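Local coordinates for fucolectin-related protein (Streptococcus pneumoniae, PDB 2J22) that probably binds fucose-containing carbohydrates such as blood group antigens, as a module of a pneumococcal virulence factor, at residues Leu17-Arg22 against Ile62-Thr67; Ser25-Gly30 against His51-Ser56; Asp55-Trp60 against Arg127-Ser132. All blocks are in the same frame, centred on the assembly; numbering follows the deposited sequence.

Overall arrangement
Interactions 1 and 3 lie on the same five-stranded antiparallel sheet and share its strand 59-64: interaction 1 pairs the far end of that strand with edge strand 20-23, and interaction 3 pairs its start with strand 125-130. Their centres are about 18 Å apart, yet they touch where Thr21 CG2 packs 3.9 Å from Trp60 CZ2. Interaction 2 belongs to the long connection between strands 20-23 and 59-64; its centre is about 11 Å from that of interaction 3, with which it shares Asp55 and Ser56. The bound calcium ion, held among others by Asp37, Asn39 and Glu141, lies about 10 Å from the side chain of Thr21 and about 9 Å from that of Trp60.

Interaction 1: Leu17-Arg22 against Ile62-Thr67; sequences LTKETR and IDLAQT
Lys19 lays its aliphatic chain along residues 62-64 of strand 59-64. Its CB sits 3.8 Å from Ile62 CD1 and also meets the carbonyl oxygen of Asp63. With CG turned away from its own carbonyl carbon and a bend at chi2 (-67°), the chain runs along the neighbouring backbone until CE comes within 3.2 Å of Leu64 O. The ammonium group continues past this contact to the carbonyl oxygen of Ile15.

Ile62, which is buried, meets this chain with its CG1-CD1 arm. Its CG1 is anti to the backbone N (chi1 -176°), which carries the arm to Lys19 CB, while CG1 also meets Thr21 CG2 at 4.0 Å, the two side chains crossing at a slant. Thr21 and Ile62 form a non-hydrogen-bonded antiparallel pair and share one face of the sheet; the hydroxyl of Thr21 bonds to Ser32 OG.

Glu20 and Asp63 are on the other face. The one direct hydrogen bond between the two segments runs from Asp63 N to Glu20 O, 2.9 Å and nearly straight (174°). In the same pair, Glu20 N and Asp63 O do not bond directly; a water between them accepts from Glu20 N and donates to Asp63 O at 2.6 Å, with a longer bond to Glu20 OE1. Asp63 OD1 is taken by Ala65 N at 3.1 Å, from above the carboxylate plane, in an Asx turn as the chain turns a corner at Ala65 and Gln66; a salt bridge from Lys124 to the same oxygen would offset the nearby negative charge of Glu20.

Strand 20-23 is the outermost strand on this side of the sheet, and strand 59-64 lies between it and strand 125-130, while Val36 from a loop packs against both Thr21 and Ile62.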
# COMPACT_ATOMS: atom_id res chain seq x y z
N LEU A 17 10.05 -3.06 -4.48
CA LEU A 17 10.43 -4.46 -4.32
C LEU A 17 11.42 -4.71 -3.18
O LEU A 17 12.55 -4.18 -3.18
CB LEU A 17 10.96 -5.05 -5.63
CG LEU A 17 9.92 -4.99 -6.76
CD1 LEU A 17 10.56 -5.19 -8.15
CD2 LEU A 17 8.87 -6.04 -6.46
N THR A 18 10.96 -5.48 -2.20
CA THR A 18 11.77 -5.92 -1.05
C THR A 18 12.21 -4.80 -0.09
O THR A 18 13.01 -5.04 0.83
CB THR A 18 13.01 -6.74 -1.50
OG1 THR A 18 14.06 -5.82 -1.86
CG2 THR A 18 12.75 -7.52 -2.77
N LYS A 19 11.70 -3.58 -0.29
CA LYS A 19 11.90 -2.52 0.71
C LYS A 19 11.35 -2.99 2.03
O LYS A 19 10.59 -3.96 2.08
CB LYS A 19 11.20 -1.23 0.30
CG LYS A 19 11.85 -0.56 -0.90
CD LYS A 19 13.24 -0.06 -0.51
CE LYS A 19 13.87 0.75 -1.66
NZ LYS A 19 14.28 -0.11 -2.82
N GLU A 20 11.74 -2.33 3.10
CA GLU A 20 11.23 -2.71 4.42
C GLU A 20 9.78 -2.28 4.55
O GLU A 20 9.46 -1.09 4.29
CB GLU A 20 12.06 -2.07 5.53
CG GLU A 20 13.33 -2.86 5.85
CD GLU A 20 14.35 -2.01 6.60
OE1 GLU A 20 14.64 -0.86 6.13
OE2 GLU A 20 14.86 -2.47 7.67
N THR A 21 8.92 -3.22 4.92
CA THR A 21 7.52 -2.92 5.18
C THR A 21 7.09 -3.19 6.63
O THR A 21 7.76 -3.99 7.39
CB THR A 21 6.59 -3.63 4.17
OG1 THR A 21 6.78 -5.05 4.28
CG2 THR A 21 6.99 -3.30 2.75
N ARG A 22 6.00 -2.56 7.03
CA ARG A 22 5.38 -2.95 8.28
C ARG A 22 3.87 -2.62 8.27
O ARG A 22 3.40 -1.89 7.39
CB ARG A 22 6.11 -2.29 9.48
CG ARG A 22 5.84 -0.83 9.60
CD ARG A 22 6.78 -0.09 10.53
NE ARG A 22 6.41 1.33 10.52
CZ ARG A 22 5.94 1.94 11.60
NH1 ARG A 22 5.81 1.25 12.73
NH2 ARG A 22 5.61 3.21 11.55
N ILE A 62 5.45 1.43 3.89
CA ILE A 62 6.69 1.06 3.19
C ILE A 62 7.72 2.18 3.39
O ILE A 62 7.38 3.36 3.29
CB ILE A 62 6.45 0.78 1.71
CG1 ILE A 62 7.76 0.29 1.05
CG2 ILE A 62 5.85 2.04 1.01
CD1 ILE A 62 7.63 -0.13 -0.38
N ASP A 63 8.95 1.76 3.74
CA ASP A 63 10.10 2.66 3.96
C ASP A 63 11.00 2.48 2.74
O ASP A 63 11.51 1.39 2.50
CB ASP A 63 10.85 2.31 5.26
CG ASP A 63 11.99 3.35 5.62
OD1 ASP A 63 12.36 4.23 4.85
OD2 ASP A 63 12.54 3.35 6.73
N LEU A 64 11.11 3.53 1.91
CA LEU A 64 11.93 3.48 0.69
C LEU A 64 13.46 3.59 0.95
O LEU A 64 14.23 3.47 0.01
CB LEU A 64 11.50 4.56 -0.31
CG LEU A 64 10.04 4.52 -0.79
CD1 LEU A 64 9.78 5.77 -1.59
CD2 LEU A 64 9.75 3.22 -1.64
N ALA A 65 13.86 3.80 2.21
CA ALA A 65 15.28 3.73 2.64
C ALA A 65 16.05 5.04 2.44
O ALA A 65 17.01 5.35 3.19
CB ALA A 65 16.03 2.57 1.96
N GLN A 66 15.66 5.80 1.42
CA GLN A 66 16.03 7.22 1.31
C GLN A 66 14.97 7.93 0.49
O GLN A 66 14.15 7.28 -0.16
CB GLN A 66 17.39 7.36 0.65
CG GLN A 66 17.51 6.65 -0.67
CD GLN A 66 18.31 7.46 -1.68
OE1 GLN A 66 18.65 6.93 -2.73
NE2 GLN A 66 18.56 8.75 -1.39
N THR A 67 15.00 9.27 0.50
CA THR A 67 14.10 10.11 -0.28
C THR A 67 14.23 9.78 -1.75
O THR A 67 15.36 9.60 -2.27
CB THR A 67 14.41 11.60 -0.01
OG1 THR A 67 14.19 11.87 1.38
CG2 THR A 67 13.43 12.53 -0.73
O HOH W 1 13.52 -0.19 3.10

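Interaction 2: Ser25-Gly30 against His51-Ser56; sequences STDYNG and HTKEDS
Ser25 OG is held from two directions by the 51-56 loop: it donates to Asp55 OD2 in a very short bond of 2.5 Å and accepts from Lys53 N at 2.9 Å. The same carboxylate oxygen also bonds to Ser24 OG, so two successive serine hydroxyls meet on Asp55. Lys53 folds its chain past Ser25, bending at chi4 (67°) to bring NZ to Thr26 O at 3.0 Å; its salt bridge to Asp27 OD1 is long. Water joins Asp27 OD2 to Thr52 O.

Asp27 to Gly30 form a type I' beta turn, and the two segments meet without regular strand structure, both lying in the long connection between strands 20-23 and 59-64 of this galactose-binding-like sandwich. Backbone bonds flank the turn: Asp27 N donates to His51 O at 2.8 Å, and His51 N to Gly30 O.

At the turn, Tyr28 sets its ring edge against the face of His51 in a T-shaped stack, planes at 65°, with CD2 over the imidazole centre and 3.4 Å from NE2. His51 ND1 donates to Thr52 O at 2.8 Å, nearly within the ring plane, which fixes the rotation of the imidazole against the tyrosine edge.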
# COMPACT_ATOMS: atom_id res chain seq x y z
N SER A 25 -1.02 -4.75 12.19
CA SER A 25 -0.96 -6.07 12.81
C SER A 25 -0.99 -7.11 11.69
O SER A 25 -1.15 -6.78 10.54
CB SER A 25 -2.13 -6.31 13.78
OG SER A 25 -3.37 -6.24 13.08
N THR A 26 -0.91 -8.38 12.00
CA THR A 26 -0.92 -9.37 10.91
C THR A 26 -1.88 -10.49 11.25
O THR A 26 -1.90 -10.99 12.41
CB THR A 26 0.49 -9.92 10.75
OG1 THR A 26 1.39 -8.87 10.32
CG2 THR A 26 0.56 -11.01 9.69
N ASP A 27 -2.69 -10.89 10.27
CA ASP A 27 -3.59 -12.03 10.48
C ASP A 27 -3.44 -12.97 9.28
O ASP A 27 -3.08 -12.53 8.20
CB ASP A 27 -5.00 -11.52 10.59
CG ASP A 27 -5.80 -12.19 11.69
OD1 ASP A 27 -5.25 -13.04 12.40
OD2 ASP A 27 -7.01 -11.92 11.89
N TYR A 28 -3.63 -14.26 9.49
CA TYR A 28 -3.74 -15.21 8.34
C TYR A 28 -2.46 -15.30 7.52
O TYR A 28 -2.46 -15.46 6.32
CB TYR A 28 -4.94 -14.86 7.44
CG TYR A 28 -6.24 -14.78 8.21
CD1 TYR A 28 -6.77 -15.92 8.84
CD2 TYR A 28 -6.97 -13.57 8.30
CE1 TYR A 28 -7.95 -15.86 9.60
CE2 TYR A 28 -8.18 -13.49 9.06
CZ TYR A 28 -8.66 -14.65 9.70
OH TYR A 28 -9.85 -14.61 10.41
N ASN A 29 -1.34 -15.20 8.20
CA ASN A 29 -0.07 -15.15 7.49
C ASN A 29 0.04 -14.04 6.43
O ASN A 29 0.78 -14.18 5.44
CB ASN A 29 0.25 -16.56 6.93
CG ASN A 29 0.82 -17.48 8.01
OD1 ASN A 29 1.26 -16.99 9.04
ND2 ASN A 29 0.78 -18.82 7.80
N GLY A 30 -0.72 -12.95 6.61
CA GLY A 30 -0.70 -11.88 5.61
C GLY A 30 0.39 -10.87 5.82
O GLY A 30 0.12 -9.71 6.01
N HIS A 51 -2.64 -8.96 5.15
CA HIS A 51 -3.85 -9.07 5.98
C HIS A 51 -3.57 -8.57 7.37
O HIS A 51 -2.66 -9.12 8.05
CB HIS A 51 -4.37 -10.52 6.03
CG HIS A 51 -5.86 -10.63 6.22
ND1 HIS A 51 -6.55 -9.91 7.17
CD2 HIS A 51 -6.78 -11.36 5.57
CE1 HIS A 51 -7.84 -10.22 7.12
NE2 HIS A 51 -8.01 -11.09 6.14
N THR A 52 -4.22 -7.49 7.78
CA THR A 52 -4.17 -7.08 9.18
C THR A 52 -5.26 -7.76 9.98
O THR A 52 -6.21 -8.34 9.41
CB THR A 52 -4.22 -5.51 9.35
OG1 THR A 52 -5.53 -5.07 8.97
CG2 THR A 52 -3.28 -4.77 8.28
N LYS A 53 -5.15 -7.69 11.31
CA LYS A 53 -6.29 -7.86 12.17
C LYS A 53 -7.33 -6.77 11.99
O LYS A 53 -7.14 -5.83 11.22
CB LYS A 53 -5.85 -7.92 13.61
CG LYS A 53 -5.10 -9.23 13.90
CD LYS A 53 -4.36 -9.14 15.22
CE LYS A 53 -4.16 -10.47 15.89
NZ LYS A 53 -3.25 -11.34 15.12
N GLU A 54 -8.38 -6.83 12.80
CA GLU A 54 -9.47 -5.88 12.65
C GLU A 54 -9.16 -4.58 13.43
O GLU A 54 -9.71 -4.32 14.51
CB GLU A 54 -10.76 -6.50 13.12
CG GLU A 54 -11.25 -7.68 12.28
CD GLU A 54 -12.32 -8.43 13.04
OE1 GLU A 54 -12.01 -9.16 14.01
OE2 GLU A 54 -13.49 -8.21 12.74
N ASP A 55 -8.23 -3.80 12.92
CA ASP A 55 -7.60 -2.75 13.75
C ASP A 55 -8.34 -1.42 13.68
O ASP A 55 -9.25 -1.24 12.83
CB ASP A 55 -6.13 -2.51 13.32
CG ASP A 55 -5.22 -3.63 13.68
OD1 ASP A 55 -5.43 -4.32 14.73
OD2 ASP A 55 -4.26 -3.92 12.98
N SER A 56 -7.92 -0.45 14.51
CA SER A 56 -8.63 0.81 14.61
C SER A 56 -7.73 2.09 14.53
O SER A 56 -7.56 2.76 15.54
CB SER A 56 -9.48 0.81 15.93
OG SER A 56 -10.22 -0.38 16.04
O HOH W 2 -8.32 -9.95 10.37

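Interaction 3: Asp55-Trp60 against Arg127-Ser132; sequences DSPSWW and RISLRS
Trp59 has CG between its backbone N and carbonyl carbon (chi1 56°), which sets the indole against Arg127, and Arg127, extended from the backbone but bent at chi2 (125°), brings its guanidinium over that ring. The two flat groups stack almost parallel, planes 13° apart: Arg127 CZ is 3.7 Å from the centroid of the Trp59 six-membered ring, a cation-pi contact, and Arg127 NH2 lies over the same face, 3.4 Å from Trp59 CE2. Arg127 NH1 also forms a salt bridge with Glu61.

Ser129, paired with Trp59 on the same face, sets OG 3.6 Å from Trp59 CB and touches the ring of Pro57, which follows a cis peptide bond; Pro57 CB also meets Leu130 O at 3.2 Å.

On the other face, toward the core of the beta sandwich, Trp60 CE3 packs 4.2 Å from Ile128 CD1, and Trp60 NE1 bonds to Ser32 O. Trp60 and Ile128 exchange both backbone bonds, and Leu130 N donates to Ser58 O at 3.0 Å.

Strand 59-64 lies between strands 20-23 and 125-130 in the sheet; strand 89-94 flanks the latter, and Leu139 and Val142 of the facing sheet pack on Trp60 and Ile128.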
# COMPACT_ATOMS: atom_id res chain seq x y z
N ASP A 55 -8.23 -3.80 12.92
CA ASP A 55 -7.60 -2.75 13.75
C ASP A 55 -8.34 -1.42 13.68
O ASP A 55 -9.25 -1.24 12.83
CB ASP A 55 -6.13 -2.51 13.32
CG ASP A 55 -5.22 -3.63 13.68
OD1 ASP A 55 -5.43 -4.32 14.73
OD2 ASP A 55 -4.26 -3.92 12.98
N SER A 56 -7.92 -0.45 14.51
CA SER A 56 -8.63 0.81 14.61
C SER A 56 -7.73 2.09 14.53
O SER A 56 -7.56 2.76 15.54
CB SER A 56 -9.48 0.81 15.93
OG SER A 56 -10.22 -0.38 16.04
N PRO A 57 -7.19 2.47 13.36
CA PRO A 57 -7.39 1.80 12.07
C PRO A 57 -6.37 0.72 11.73
O PRO A 57 -5.27 0.66 12.28
CB PRO A 57 -7.16 2.96 11.08
CG PRO A 57 -6.13 3.82 11.76
CD PRO A 57 -6.39 3.72 13.23
N SER A 58 -6.72 -0.09 10.73
CA SER A 58 -5.73 -0.85 9.98
C SER A 58 -4.91 0.01 9.02
O SER A 58 -5.46 0.86 8.31
CB SER A 58 -6.38 -2.01 9.19
OG SER A 58 -7.24 -2.77 10.03
N TRP A 59 -3.59 -0.23 8.96
CA TRP A 59 -2.75 0.50 8.04
C TRP A 59 -1.55 -0.38 7.65
O TRP A 59 -1.27 -1.39 8.27
CB TRP A 59 -2.31 1.87 8.66
CG TRP A 59 -1.60 1.70 10.02
CD1 TRP A 59 -2.14 1.88 11.25
CD2 TRP A 59 -0.23 1.34 10.24
NE1 TRP A 59 -1.21 1.62 12.23
CE2 TRP A 59 -0.03 1.29 11.64
CE3 TRP A 59 0.86 1.04 9.39
CZ2 TRP A 59 1.21 0.92 12.21
CZ3 TRP A 59 2.08 0.68 9.94
CH2 TRP A 59 2.25 0.64 11.36
N TRP A 60 -0.86 0.04 6.61
CA TRP A 60 0.34 -0.60 6.09
C TRP A 60 1.31 0.48 5.59
O TRP A 60 0.91 1.55 5.09
CB TRP A 60 -0.05 -1.59 4.97
CG TRP A 60 1.06 -2.16 4.13
CD1 TRP A 60 1.47 -3.45 4.13
CD2 TRP A 60 1.77 -1.51 3.08
NE1 TRP A 60 2.43 -3.63 3.17
CE2 TRP A 60 2.61 -2.47 2.49
CE3 TRP A 60 1.73 -0.21 2.52
CZ2 TRP A 60 3.50 -2.17 1.46
CZ3 TRP A 60 2.59 0.10 1.46
CH2 TRP A 60 3.48 -0.88 0.95
N ARG A 127 2.24 5.30 3.49
CA ARG A 127 1.31 4.65 4.41
C ARG A 127 -0.04 4.56 3.72
O ARG A 127 -0.50 5.54 3.07
CB ARG A 127 1.12 5.52 5.60
CG ARG A 127 0.38 4.87 6.77
CD ARG A 127 1.29 5.01 7.99
NE ARG A 127 0.51 5.01 9.12
CZ ARG A 127 0.88 4.61 10.32
NH1 ARG A 127 2.10 4.17 10.60
NH2 ARG A 127 -0.03 4.67 11.24
N ILE A 128 -0.68 3.40 3.81
CA ILE A 128 -2.06 3.31 3.33
C ILE A 128 -2.85 3.02 4.63
O ILE A 128 -2.49 2.09 5.34
CB ILE A 128 -2.18 2.15 2.32
CG1 ILE A 128 -1.41 2.45 1.01
CG2 ILE A 128 -3.69 1.87 2.06
CD1 ILE A 128 -1.34 1.28 0.04
N SER A 129 -3.89 3.80 4.95
CA SER A 129 -4.59 3.68 6.24
C SER A 129 -6.07 3.78 6.00
O SER A 129 -6.55 4.83 5.45
CB SER A 129 -4.14 4.81 7.22
OG SER A 129 -4.60 4.62 8.58
N LEU A 130 -6.83 2.77 6.48
CA LEU A 130 -8.29 2.74 6.27
C LEU A 130 -8.96 3.78 7.22
O LEU A 130 -8.48 3.97 8.33
CB LEU A 130 -8.79 1.33 6.58
CG LEU A 130 -8.25 0.18 5.70
CD1 LEU A 130 -8.90 -1.19 6.06
CD2 LEU A 130 -8.46 0.42 4.21
N ARG A 131 -10.01 4.48 6.75
CA ARG A 131 -10.70 5.44 7.62
C ARG A 131 -11.91 4.85 8.40
O ARG A 131 -12.36 5.45 9.37
CB ARG A 131 -11.12 6.70 6.85
CG ARG A 131 -9.96 7.64 6.56
CD ARG A 131 -9.20 8.19 7.81
NE ARG A 131 -9.80 9.40 8.40
CZ ARG A 131 -9.86 10.60 7.79
NH1 ARG A 131 -9.36 10.74 6.55
NH2 ARG A 131 -10.42 11.64 8.40
N SER A 132 -12.39 3.67 7.99
CA SER A 132 -13.32 2.87 8.80
C SER A 132 -12.61 1.92 9.72
O SER A 132 -11.93 0.96 9.26
CB SER A 132 -14.31 2.08 7.91
OG SER A 132 -14.81 2.92 6.86
O HOH W 3 -9.57 -0.31 9.77